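Local coordinates for protein phycocyanobilin lyase subunit beta (Nostoc sp. PCC 7120, PDB 5N3U) that associates with CpcE to form a phycobiliprotein lyase, probably required for attaching the phycocyanobilin chromophore to the phycocyanin alpha subunit CpcA, at residues 74-79 against 105-110; 81-86 against 96-101; 134-139 against 168-173; 140-145 against 159-164. All blocks are in the same frame, centred on the assembly; numbering follows the deposited sequence.

How the interactions relate
The four contacts join helices of an all-helical chain that carries HEAT repeats. Interactions 1 and 2 share helix 76-89, which meets helix 95-104 in interaction 2 and the start of helix 108-118 in interaction 1. Their centres lie 10 Å apart and they touch, Val110 packing on Ala101. Interactions 3 and 4 share helix 130-145, with centres 8 Å apart. Interaction 2 is nested inside the loop closed by interaction 1, and interaction 4 inside that closed by interaction 3. The pairs follow in series, and Ile99 against Thr141 links interaction 2 to 4. Interactions 2 and 4 pair consecutive helices; interactions 1 and 3 join each first helix to the next but one.

Interaction 1: residues 74-79 against 105-110; sequences YNYGAR and DFAPSV
Tyr76 and Ala107 bring the two backbones closest, with CA atoms 6.3 Å apart, where helix 76-89 begins and Ala107 sits at the N-cap position of helix 108-118. Arg79 then lies opposite Val110. The polar centre is Arg79 with Asp105. The arginine CG stands anti to the backbone N (chi1 -175°), and the chain bends at chi3, which turns the guanidinium side-on to the carboxylate. Arg79 NE donates to Asp105 OD2 at 2.7 Å and Arg79 NH1 to Asp105 OD1 at 2.9 Å. The NH1 bond is nearly straight, at 174°, and lies in the guanidinium plane; the NE bond is more bent and tilted. Both oxygens use their syn lone pairs, and the two planes are only 25° apart. Asp105 OD1 also accepts from Ala107 N at 3.0 Å through its anti lone pair, an Asx turn. Beside the salt bridge, Tyr76 CB meets Ala107 CB at 3.6 Å. Val110 CG2 touches Tyr76 O and Arg79 CG. Asn75 caps the first helix, with Asn75 OD1 receiving Ala78 N at 3.0 Å. Replacing Asp105 by an alanine is likely to leave Arg79 NE and NH1 without this carboxylate, the buried positive charge without one of its counter-ions, and the Asx turn without its acceptor. Glu8 of one neighbouring lyase alpha subunit (CpcE) pairs with Arg79 NH2, and Glu8 of another bonds Tyr76 OH. Two carboxylates thus probably offset the buried charge of Arg79 and, with the two-nitrogen grip, limit its rotation.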
loop_
_atom_site.group_PDB
_atom_site.type_symbol
_atom_site.label_atom_id
_atom_site.label_comp_id
_atom_site.label_asym_id
_atom_site.label_seq_id
_atom_site.Cartn_x
_atom_site.Cartn_y
_atom_site.Cartn_z
ATOM N N TYR B 74 7.355 -0.419 -6.706
ATOM C CA TYR B 74 7.083 -1.322 -5.606
ATOM C C TYR B 74 7.392 -0.786 -4.250
ATOM O O TYR B 74 7.414 -1.577 -3.268
ATOM C CB TYR B 74 7.877 -2.596 -5.871
ATOM C CG TYR B 74 7.554 -3.105 -7.267
ATOM C CD1 TYR B 74 6.451 -3.923 -7.493
ATOM C CD2 TYR B 74 8.356 -2.799 -8.346
ATOM C CE1 TYR B 74 6.133 -4.376 -8.767
ATOM C CE2 TYR B 74 8.045 -3.254 -9.612
ATOM C CZ TYR B 74 6.940 -4.044 -9.791
ATOM O OH TYR B 74 6.678 -4.497 -11.019
ATOM N N ASN B 75 7.652 0.521 -4.166
ATOM C CA ASN B 75 7.903 1.167 -2.904
ATOM C C ASN B 75 7.330 2.556 -3.000
ATOM O O ASN B 75 7.987 3.436 -3.577
ATOM C CB ASN B 75 9.423 1.115 -2.514
ATOM C CG ASN B 75 9.746 1.897 -1.261
ATOM O OD1 ASN B 75 8.999 2.707 -0.791
ATOM N ND2 ASN B 75 10.922 1.689 -0.740
ATOM N N TYR B 76 6.153 2.780 -2.407
ATOM C CA TYR B 76 5.491 4.044 -2.524
ATOM C C TYR B 76 6.318 5.165 -1.863
ATOM O O TYR B 76 6.224 6.304 -2.303
ATOM C CB TYR B 76 4.056 4.041 -2.006
ATOM C CG TYR B 76 3.876 3.881 -0.531
ATOM C CD1 TYR B 76 4.050 4.944 0.318
ATOM C CD2 TYR B 76 3.557 2.617 0.029
ATOM C CE1 TYR B 76 3.929 4.804 1.715
ATOM C CE2 TYR B 76 3.421 2.476 1.409
ATOM C CZ TYR B 76 3.661 3.556 2.236
ATOM O OH TYR B 76 3.491 3.408 3.563
ATOM N N GLY B 77 7.069 4.827 -0.835
ATOM C CA GLY B 77 7.880 5.856 -0.101
ATOM C C GLY B 77 8.883 6.428 -1.067
ATOM O O GLY B 77 9.019 7.673 -1.212
ATOM N N ALA B 78 9.529 5.527 -1.781
ATOM C CA ALA B 78 10.552 5.961 -2.785
ATOM C C ALA B 78 9.954 6.682 -3.943
ATOM O O ALA B 78 10.455 7.704 -4.411
ATOM C CB ALA B 78 11.272 4.751 -3.277
ATOM N N ARG B 79 8.795 6.181 -4.395
ATOM C CA ARG B 79 8.123 6.722 -5.547
ATOM C C ARG B 79 7.700 8.162 -5.337
ATOM O O ARG B 79 7.756 8.976 -6.275
ATOM C CB ARG B 79 6.953 5.787 -5.916
ATOM C CG ARG B 79 6.240 6.168 -7.153
ATOM C CD ARG B 79 5.416 4.986 -7.734
ATOM N NE ARG B 79 4.257 4.633 -6.919
ATOM C CZ ARG B 79 4.144 3.583 -6.076
ATOM N NH1 ARG B 79 3.015 3.419 -5.420
ATOM N NH2 ARG B 79 5.167 2.726 -5.840
ATOM N N ASP B 105 -2.300 6.050 -9.025
ATOM C CA ASP B 105 -1.563 5.544 -7.880
ATOM C C ASP B 105 -2.468 5.421 -6.673
ATOM O O ASP B 105 -3.473 6.125 -6.608
ATOM C CB ASP B 105 -0.354 6.484 -7.549
ATOM C CG ASP B 105 0.809 5.661 -6.968
ATOM O OD1 ASP B 105 0.690 5.164 -5.829
ATOM O OD2 ASP B 105 1.842 5.501 -7.662
ATOM N N PHE B 106 -2.207 4.494 -5.761
ATOM C CA PHE B 106 -2.997 4.389 -4.559
ATOM C C PHE B 106 -2.386 5.193 -3.408
ATOM O O PHE B 106 -3.095 5.587 -2.537
ATOM C CB PHE B 106 -3.155 2.967 -4.080
ATOM C CG PHE B 106 -4.174 2.187 -4.829
ATOM C CD1 PHE B 106 -5.547 2.286 -4.505
ATOM C CD2 PHE B 106 -3.793 1.356 -5.877
ATOM C CE1 PHE B 106 -6.507 1.577 -5.230
ATOM C CE2 PHE B 106 -4.747 0.629 -6.581
ATOM C CZ PHE B 106 -6.103 0.751 -6.256
ATOM N N ALA B 107 -1.069 5.463 -3.445
ATOM C CA ALA B 107 -0.444 6.128 -2.330
ATOM C C ALA B 107 -0.697 7.624 -2.283
ATOM O O ALA B 107 -0.297 8.342 -3.174
ATOM C CB ALA B 107 1.022 5.883 -2.388
ATOM N N PRO B 108 -1.315 8.121 -1.192
ATOM C CA PRO B 108 -1.588 9.528 -1.106
ATOM C C PRO B 108 -0.392 10.442 -1.196
ATOM O O PRO B 108 -0.500 11.464 -1.855
ATOM C CB PRO B 108 -2.231 9.708 0.255
ATOM C CG PRO B 108 -2.891 8.420 0.549
ATOM C CD PRO B 108 -1.965 7.360 -0.123
ATOM N N SER B 109 0.735 10.075 -0.600
ATOM C CA SER B 109 1.906 10.885 -0.659
ATOM C C SER B 109 2.329 11.031 -2.128
ATOM O O SER B 109 2.801 12.130 -2.553
ATOM C CB SER B 109 3.098 10.220 0.131
ATOM O OG SER B 109 3.290 8.848 -0.229
ATOM N N VAL B 110 2.155 9.963 -2.917
ATOM C CA VAL B 110 2.543 10.023 -4.339
ATOM C C VAL B 110 1.607 10.924 -5.103
ATOM O O VAL B 110 2.046 11.756 -5.900
ATOM C CB VAL B 110 2.561 8.637 -4.949
ATOM C CG1 VAL B 110 2.676 8.712 -6.490
ATOM C CG2 VAL B 110 3.680 7.847 -4.382
#

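Interaction 2: residues 81-86 against 96-101; sequences YSIRTL and DVLIDA
Ile83 points its CG2 anti to the backbone N and its CG1 anti to the carbonyl carbon (chi1 -59°), and this splits its two branches between different partners on helix 95-104. Its chi2 (-59°) then turns CD1 to Val97, whose CG1 stands anti to its own N and faces the isoleucine. Ile83 CD1 meets Val97 CG1 at 3.7 Å, and the two side chains cross at a slant. Ile83 CD1 also lies 4.2 Å from Ala101 CB, one turn further along. The other branch goes to Leu98: Ile83 CG2 is 4.1 Å from Leu98 CD1, the side chains running past each other in opposite senses. Leu86, a turn on from Ile83, adds a second layer. Leu86 CD1 touches Val97 CG1, and Leu86 CB rests near Leu98 CD1, at 4.3 Å. No hydrogen bond crosses the interface. Leu67 and Leu68 of helix 64-69 pack on Leu86, while Ala114 of helix 108-118 packs on both Ile83 and Ala101, continuing the apolar core. The axes of the two segments approach to 10.8 Å and run at 134° to each other. Neighbouring helices steeply inclined, running in broadly opposed directions and packed through aliphatic side chains, are typical of the alpha-solenoid of HEAT repeats.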
loop_
_atom_site.group_PDB
_atom_site.type_symbol
_atom_site.label_atom_id
_atom_site.label_comp_id
_atom_site.label_asym_id
_atom_site.label_seq_id
_atom_site.Cartn_x
_atom_site.Cartn_y
_atom_site.Cartn_z
ATOM N N TYR B 81 9.223 10.373 -3.645
ATOM C CA TYR B 81 10.420 11.194 -3.832
ATOM C C TYR B 81 10.726 11.370 -5.281
ATOM O O TYR B 81 11.081 12.488 -5.690
ATOM C CB TYR B 81 11.663 10.607 -3.120
ATOM C CG TYR B 81 11.622 10.835 -1.641
ATOM C CD1 TYR B 81 11.810 12.123 -1.123
ATOM C CD2 TYR B 81 11.435 9.779 -0.744
ATOM C CE1 TYR B 81 11.785 12.354 0.259
ATOM C CE2 TYR B 81 11.409 9.981 0.653
ATOM C CZ TYR B 81 11.560 11.289 1.134
ATOM O OH TYR B 81 11.581 11.514 2.509
ATOM N N SER B 82 10.592 10.339 -6.102
ATOM C CA SER B 82 10.781 10.508 -7.544
ATOM C C SER B 82 9.833 11.556 -8.091
ATOM O O SER B 82 10.216 12.447 -8.830
ATOM C CB SER B 82 10.608 9.231 -8.311
ATOM O OG SER B 82 11.638 8.334 -8.027
ATOM N N ILE B 83 8.580 11.426 -7.737
ATOM C CA ILE B 83 7.563 12.320 -8.227
ATOM C C ILE B 83 7.800 13.741 -7.724
ATOM O O ILE B 83 7.606 14.700 -8.446
ATOM C CB ILE B 83 6.189 11.852 -7.842
ATOM C CG1 ILE B 83 5.923 10.433 -8.412
ATOM C CG2 ILE B 83 5.171 12.887 -8.332
ATOM C CD1 ILE B 83 6.026 10.339 -9.906
ATOM N N ARG B 84 8.152 13.883 -6.446
ATOM C CA ARG B 84 8.443 15.189 -5.904
ATOM C C ARG B 84 9.646 15.890 -6.628
ATOM O O ARG B 84 9.648 17.093 -6.859
ATOM C CB ARG B 84 8.653 15.117 -4.394
ATOM C CG ARG B 84 8.623 16.499 -3.703
ATOM C CD ARG B 84 8.501 16.432 -2.170
ATOM N NE ARG B 84 7.573 15.374 -1.715
ATOM C CZ ARG B 84 7.885 14.192 -1.188
ATOM N NH1 ARG B 84 9.123 13.784 -1.063
ATOM N NH2 ARG B 84 6.909 13.360 -0.814
ATOM N N THR B 85 10.647 15.119 -6.941
ATOM C CA THR B 85 11.818 15.569 -7.577
ATOM C C THR B 85 11.514 15.980 -8.993
ATOM O O THR B 85 11.889 17.093 -9.425
ATOM C CB THR B 85 12.846 14.482 -7.572
ATOM O OG1 THR B 85 13.121 14.109 -6.225
ATOM C CG2 THR B 85 14.105 14.930 -8.194
ATOM N N LEU B 86 10.793 15.159 -9.729
ATOM C CA LEU B 86 10.294 15.596 -11.045
ATOM C C LEU B 86 9.460 16.824 -11.010
ATOM O O LEU B 86 9.604 17.693 -11.888
ATOM C CB LEU B 86 9.476 14.457 -11.707
ATOM C CG LEU B 86 10.265 13.330 -12.181
ATOM C CD1 LEU B 86 9.442 12.043 -12.302
ATOM C CD2 LEU B 86 11.027 13.703 -13.443
ATOM N N ASP B 96 3.213 12.969 -18.444
ATOM C CA ASP B 96 2.463 11.667 -18.453
ATOM C C ASP B 96 2.721 10.834 -17.199
ATOM O O ASP B 96 1.817 10.245 -16.695
ATOM C CB ASP B 96 2.810 10.863 -19.704
ATOM C CG ASP B 96 2.301 11.553 -21.027
ATOM O OD1 ASP B 96 1.291 12.366 -21.061
ATOM O OD2 ASP B 96 2.906 11.263 -22.070
ATOM N N VAL B 97 3.963 10.815 -16.698
ATOM C CA VAL B 97 4.210 10.188 -15.415
ATOM C C VAL B 97 3.412 10.834 -14.299
ATOM O O VAL B 97 2.873 10.151 -13.420
ATOM C CB VAL B 97 5.719 10.123 -15.067
ATOM C CG1 VAL B 97 6.043 9.892 -13.605
ATOM C CG2 VAL B 97 6.330 9.006 -15.900
ATOM N N LEU B 98 3.395 12.148 -14.233
ATOM C CA LEU B 98 2.669 12.807 -13.209
ATOM C C LEU B 98 1.176 12.584 -13.277
ATOM O O LEU B 98 0.489 12.432 -12.269
ATOM C CB LEU B 98 2.953 14.299 -13.194
ATOM C CG LEU B 98 4.080 14.823 -12.372
ATOM C CD1 LEU B 98 5.283 13.964 -12.317
ATOM C CD2 LEU B 98 4.399 16.263 -12.772
ATOM N N ILE B 99 0.669 12.519 -14.485
ATOM C CA ILE B 99 -0.779 12.210 -14.649
ATOM C C ILE B 99 -1.138 10.825 -14.168
ATOM O O ILE B 99 -2.091 10.607 -13.364
ATOM C CB ILE B 99 -1.181 12.356 -16.095
ATOM C CG1 ILE B 99 -1.252 13.809 -16.425
ATOM C CG2 ILE B 99 -2.518 11.693 -16.346
ATOM C CD1 ILE B 99 -1.553 14.040 -17.908
ATOM N N ASP B 100 -0.274 9.876 -14.471
ATOM C CA ASP B 100 -0.488 8.551 -13.988
ATOM C C ASP B 100 -0.465 8.435 -12.516
ATOM O O ASP B 100 -1.277 7.749 -11.932
ATOM C CB ASP B 100 0.637 7.621 -14.490
ATOM C CG ASP B 100 0.335 7.091 -15.808
ATOM O OD1 ASP B 100 -0.840 7.223 -16.214
ATOM O OD2 ASP B 100 1.238 6.544 -16.494
ATOM N N ALA B 101 0.503 9.061 -11.894
ATOM C CA ALA B 101 0.634 9.099 -10.495
ATOM C C ALA B 101 -0.506 9.766 -9.814
ATOM O O ALA B 101 -1.057 9.230 -8.887
ATOM C CB ALA B 101 1.900 9.844 -10.126
#

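Interaction 3: residues 134-139 against 168-173; sequences APKKAL and PDLQQP
Leu170 packs on Leu139 where helix 130-145 meets the start of helix 171-184, skipping over helix 151-163 in the helical stack of this HEAT-repeat protein. Leu170 is the residue pushed into the other helix, and its CA lies 7.1 Å from Lys136 CA. Chi1 (-57°) turns its CG toward helix 130-145, and the branch at CG then sends CD1 and CD2 to different neighbours. Leu170 CD1 goes to Pro135, 3.6 Å from Pro135 O and 3.9 Å from Pro135 CB. Leu170 CD2 goes to Leu139 and to the aliphatic part of Lys136, lying 3.8 Å from Leu139 CD2 and 4.1 Å from Lys136 CD. The two leucines run past each other in opposite directions. Leu139 CD2 also touches Pro173 CG at 3.6 Å, and there the side chains cross at about a right angle. Thus one methyl of Leu139 is shared by Leu170 and Pro173. Trp123 and Ile167 lie against Pro135 from loops of the same chain. Cutting Leu170 back to an alanine would probably open a gap between Pro135 and Leu139 and take from Lys136 the methyl that its CD rests on. Lys136 is exposed, and only its hydrocarbon part joins the contact; its NZ makes a long, weak ion pair with Glu140. No hydrogen bond or salt bridge links the two segments, so this junction depends on van der Waals contact and the burial of apolar carbon.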
loop_
_atom_site.group_PDB
_atom_site.type_symbol
_atom_site.label_atom_id
_atom_site.label_comp_id
_atom_site.label_asym_id
_atom_site.label_seq_id
_atom_site.Cartn_x
_atom_site.Cartn_y
_atom_site.Cartn_z
ATOM N N ALA B 134 -0.288 20.429 -23.388
ATOM C CA ALA B 134 0.137 19.841 -22.155
ATOM C C ALA B 134 -0.591 20.407 -20.894
ATOM O O ALA B 134 -1.069 19.622 -20.036
ATOM C CB ALA B 134 1.593 19.994 -22.023
ATOM N N PRO B 135 -0.633 21.751 -20.753
ATOM C CA PRO B 135 -1.290 22.306 -19.564
ATOM C C PRO B 135 -2.734 21.999 -19.539
ATOM O O PRO B 135 -3.333 21.867 -18.506
ATOM C CB PRO B 135 -0.996 23.821 -19.656
ATOM C CG PRO B 135 -0.571 24.055 -21.030
ATOM C CD PRO B 135 0.112 22.790 -21.478
ATOM N N LYS B 136 -3.318 21.826 -20.706
ATOM C CA LYS B 136 -4.681 21.473 -20.759
ATOM C C LYS B 136 -4.910 20.030 -20.297
ATOM O O LYS B 136 -5.889 19.750 -19.659
ATOM C CB LYS B 136 -5.240 21.739 -22.194
ATOM C CG LYS B 136 -6.593 21.121 -22.480
ATOM C CD LYS B 136 -7.745 21.706 -21.662
ATOM C CE LYS B 136 -9.069 20.954 -21.939
ATOM N NZ LYS B 136 -10.150 21.234 -20.955
ATOM N N LYS B 137 -4.011 19.128 -20.592
ATOM C CA LYS B 137 -4.152 17.759 -20.101
ATOM C C LYS B 137 -3.946 17.745 -18.583
ATOM O O LYS B 137 -4.567 16.997 -17.872
ATOM C CB LYS B 137 -3.076 16.848 -20.710
ATOM C CG LYS B 137 -3.067 16.671 -22.202
ATOM C CD LYS B 137 -4.369 16.140 -22.761
ATOM C CE LYS B 137 -4.603 14.650 -22.390
ATOM N NZ LYS B 137 -6.051 14.460 -22.824
ATOM N N ALA B 138 -3.030 18.581 -18.085
ATOM C CA ALA B 138 -2.824 18.666 -16.647
ATOM C C ALA B 138 -4.082 19.117 -15.940
ATOM O O ALA B 138 -4.533 18.489 -14.982
ATOM C CB ALA B 138 -1.678 19.590 -16.355
ATOM N N LEU B 139 -4.720 20.131 -16.510
ATOM C CA LEU B 139 -5.964 20.617 -16.005
ATOM C C LEU B 139 -6.988 19.534 -15.972
ATOM O O LEU B 139 -7.633 19.334 -14.929
ATOM C CB LEU B 139 -6.440 21.842 -16.865
ATOM C CG LEU B 139 -7.845 22.334 -16.556
ATOM C CD1 LEU B 139 -7.926 22.801 -15.117
ATOM C CD2 LEU B 139 -8.284 23.450 -17.535
ATOM N N PRO B 168 -4.105 31.668 -19.875
ATOM C CA PRO B 168 -5.399 32.347 -20.086
ATOM C C PRO B 168 -6.538 31.452 -20.505
ATOM O O PRO B 168 -7.651 31.529 -19.937
ATOM C CB PRO B 168 -5.089 33.327 -21.200
ATOM C CG PRO B 168 -3.658 33.618 -21.025
ATOM C CD PRO B 168 -3.028 32.334 -20.617
ATOM N N ASP B 169 -6.271 30.537 -21.432
ATOM C CA ASP B 169 -7.339 29.592 -21.871
ATOM C C ASP B 169 -7.937 28.693 -20.782
ATOM O O ASP B 169 -8.976 28.139 -20.966
ATOM C CB ASP B 169 -6.834 28.749 -23.058
ATOM C CG ASP B 169 -6.698 29.574 -24.359
ATOM O OD1 ASP B 169 -6.802 30.826 -24.315
ATOM O OD2 ASP B 169 -6.498 28.972 -25.443
ATOM N N LEU B 170 -7.273 28.539 -19.646
ATOM C CA LEU B 170 -7.667 27.560 -18.666
ATOM C C LEU B 170 -8.430 28.175 -17.471
ATOM O O LEU B 170 -8.914 27.472 -16.590
ATOM C CB LEU B 170 -6.364 26.839 -18.183
ATOM C CG LEU B 170 -5.494 26.156 -19.240
ATOM C CD1 LEU B 170 -4.404 25.317 -18.562
ATOM C CD2 LEU B 170 -6.231 25.268 -20.227
ATOM N N GLN B 171 -8.633 29.469 -17.472
ATOM C CA GLN B 171 -9.105 30.112 -16.255
ATOM C C GLN B 171 -10.571 29.919 -16.015
ATOM O O GLN B 171 -10.990 29.823 -14.877
ATOM C CB GLN B 171 -8.693 31.537 -16.249
ATOM C CG GLN B 171 -7.210 31.629 -16.482
ATOM C CD GLN B 171 -6.692 33.032 -16.278
ATOM O OE1 GLN B 171 -7.455 33.990 -16.333
ATOM N NE2 GLN B 171 -5.389 33.162 -16.051
ATOM N N GLN B 172 -11.339 29.728 -17.064
ATOM C CA GLN B 172 -12.741 29.612 -16.899
ATOM C C GLN B 172 -13.055 28.323 -16.182
ATOM O O GLN B 172 -13.828 28.345 -15.214
ATOM C CB GLN B 172 -13.487 29.713 -18.265
ATOM C CG GLN B 172 -15.008 29.570 -18.150
ATOM C CD GLN B 172 -15.545 28.145 -18.195
ATOM O OE1 GLN B 172 -16.326 27.732 -17.336
ATOM N NE2 GLN B 172 -15.171 27.411 -19.207
ATOM N N PRO B 173 -12.499 27.183 -16.675
ATOM C CA PRO B 173 -12.899 25.945 -16.027
ATOM C C PRO B 173 -12.416 25.867 -14.582
ATOM O O PRO B 173 -13.049 25.151 -13.833
ATOM C CB PRO B 173 -12.261 24.851 -16.911
ATOM C CG PRO B 173 -11.224 25.566 -17.712
ATOM C CD PRO B 173 -11.772 26.919 -17.931
#

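Interaction 4: residues 140-145 against 159-164; sequences ETLLFI and VGLQGL
Leu142 reaches across from helix 130-145 to Gly160, Leu161 and Leu164 at the end of helix 151-163, and its atoms meet different partners from base to tip. Leu142 CB lies 3.6 Å from Leu161 CD2 and also near Leu161 CG. CG anti to the carbonyl carbon (chi1 -75°) heads for helix 151-163, and both methyls end up beside the backbone of Gly160. Leu142 CD1 is 3.6 Å from Gly160 C and 3.7 Å from Leu161 N. Leu142 CD1 also touches Leu164 CD1 at 4.0 Å. Leu142 CD2 lies 4.1 Å from Gly160 CA. The glycine matters to the fit, since a CB there would clash with Leu142 CD2. The two segment axes approach to 9.8 Å at 152°, roughly antiparallel. This is the hairpin-like pairing of consecutive helices characteristic of HEAT repeats, and both segments fall in the HEAT region. Leu161 has a second partner in Leu143, whose CD2 stands 4.1 Å from Leu161 CD2; the two side chains cross at about a right angle. Within the fold, Ala115 of helix 108-118 packs on Leu142, and Leu139 touches both Leu161 and Leu164. On the flank of helix 130-145, Ser32 of a neighbouring lyase alpha subunit (CpcE) packs on Thr141 and Phe144.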
loop_
_atom_site.group_PDB
_atom_site.type_symbol
_atom_site.label_atom_id
_atom_site.label_comp_id
_atom_site.label_asym_id
_atom_site.label_seq_id
_atom_site.Cartn_x
_atom_site.Cartn_y
_atom_site.Cartn_z
ATOM N N GLU B 140 -7.148 18.779 -17.046
ATOM C CA GLU B 140 -8.177 17.709 -17.066
ATOM C C GLU B 140 -7.954 16.752 -15.918
ATOM O O GLU B 140 -8.881 16.299 -15.277
ATOM C CB GLU B 140 -8.180 16.917 -18.391
ATOM C CG GLU B 140 -8.641 17.723 -19.602
ATOM C CD GLU B 140 -8.213 17.153 -21.031
ATOM O OE1 GLU B 140 -7.700 15.976 -21.234
ATOM O OE2 GLU B 140 -8.327 17.948 -21.998
ATOM N N THR B 141 -6.691 16.399 -15.665
ATOM C CA THR B 141 -6.427 15.456 -14.592
ATOM C C THR B 141 -6.712 16.067 -13.264
ATOM O O THR B 141 -7.230 15.377 -12.385
ATOM C CB THR B 141 -4.960 14.970 -14.646
ATOM O OG1 THR B 141 -4.896 14.094 -15.760
ATOM C CG2 THR B 141 -4.620 14.025 -13.521
ATOM N N LEU B 142 -6.307 17.313 -13.077
ATOM C CA LEU B 142 -6.556 17.973 -11.816
ATOM C C LEU B 142 -8.030 18.136 -11.520
ATOM O O LEU B 142 -8.451 18.021 -10.366
ATOM C CB LEU B 142 -5.878 19.302 -11.755
ATOM C CG LEU B 142 -4.375 19.265 -11.533
ATOM C CD1 LEU B 142 -3.769 20.569 -11.855
ATOM C CD2 LEU B 142 -4.036 18.965 -10.101
ATOM N N LEU B 143 -8.818 18.390 -12.554
ATOM C CA LEU B 143 -10.275 18.452 -12.387
ATOM C C LEU B 143 -10.827 17.113 -11.987
ATOM O O LEU B 143 -11.694 16.984 -11.080
ATOM C CB LEU B 143 -10.969 18.955 -13.662
ATOM C CG LEU B 143 -10.634 20.366 -14.108
ATOM C CD1 LEU B 143 -11.298 20.682 -15.463
ATOM C CD2 LEU B 143 -11.103 21.385 -13.077
ATOM N N PHE B 144 -10.326 16.067 -12.622
ATOM C CA PHE B 144 -10.736 14.745 -12.223
ATOM C C PHE B 144 -10.385 14.368 -10.782
ATOM O O PHE B 144 -11.236 13.809 -10.050
ATOM C CB PHE B 144 -10.207 13.749 -13.256
ATOM C CG PHE B 144 -10.423 12.333 -12.928
ATOM C CD1 PHE B 144 -11.623 11.757 -13.207
ATOM C CD2 PHE B 144 -9.381 11.526 -12.486
ATOM C CE1 PHE B 144 -11.834 10.447 -12.955
ATOM C CE2 PHE B 144 -9.613 10.153 -12.191
ATOM C CZ PHE B 144 -10.824 9.612 -12.470
ATOM N N ILE B 145 -9.153 14.635 -10.338
ATOM C CA ILE B 145 -8.828 14.184 -8.971
ATOM C C ILE B 145 -9.427 15.074 -7.883
ATOM O O ILE B 145 -9.441 14.675 -6.738
ATOM C CB ILE B 145 -7.321 13.977 -8.733
ATOM C CG1 ILE B 145 -6.548 15.264 -8.916
ATOM C CG2 ILE B 145 -6.804 12.941 -9.727
ATOM C CD1 ILE B 145 -5.179 15.154 -8.321
ATOM N N VAL B 159 -4.177 23.198 -5.177
ATOM C CA VAL B 159 -2.888 23.821 -5.317
ATOM C C VAL B 159 -2.369 23.694 -6.756
ATOM O O VAL B 159 -1.762 24.610 -7.328
ATOM C CB VAL B 159 -1.882 23.227 -4.353
ATOM C CG1 VAL B 159 -0.479 23.818 -4.568
ATOM C CG2 VAL B 159 -2.295 23.455 -2.874
ATOM N N GLY B 160 -2.580 22.521 -7.363
ATOM C CA GLY B 160 -2.188 22.335 -8.739
ATOM C C GLY B 160 -2.945 23.299 -9.641
ATOM O O GLY B 160 -2.357 23.959 -10.443
ATOM N N LEU B 161 -4.235 23.375 -9.446
ATOM C CA LEU B 161 -5.095 24.234 -10.228
ATOM C C LEU B 161 -4.693 25.678 -10.133
ATOM O O LEU B 161 -4.678 26.378 -11.151
ATOM C CB LEU B 161 -6.532 24.073 -9.860
ATOM C CG LEU B 161 -7.273 22.818 -10.199
ATOM C CD1 LEU B 161 -8.641 22.780 -9.535
ATOM C CD2 LEU B 161 -7.456 22.554 -11.700
ATOM N N GLN B 162 -4.292 26.130 -8.967
ATOM C CA GLN B 162 -3.846 27.496 -8.834
ATOM C C GLN B 162 -2.624 27.752 -9.622
ATOM O O GLN B 162 -2.374 28.862 -10.103
ATOM C CB GLN B 162 -3.529 27.802 -7.377
ATOM C CG GLN B 162 -3.364 29.288 -7.038
ATOM C CD GLN B 162 -2.912 29.463 -5.581
ATOM O OE1 GLN B 162 -3.487 28.929 -4.664
ATOM N NE2 GLN B 162 -1.843 30.161 -5.391
ATOM N N GLY B 163 -1.742 26.767 -9.686
ATOM C CA GLY B 163 -0.574 26.904 -10.509
ATOM C C GLY B 163 -0.835 27.133 -11.972
ATOM O O GLY B 163 0.044 27.614 -12.682
ATOM N N LEU B 164 -1.998 26.746 -12.457
ATOM C CA LEU B 164 -2.300 26.984 -13.837
ATOM C C LEU B 164 -2.902 28.416 -14.156
ATOM O O LEU B 164 -3.374 28.647 -15.252
ATOM C CB LEU B 164 -3.214 25.865 -14.335
ATOM C CG LEU B 164 -2.605 24.428 -14.374
ATOM C CD1 LEU B 164 -3.695 23.434 -14.631
ATOM C CD2 LEU B 164 -1.584 24.280 -15.461
#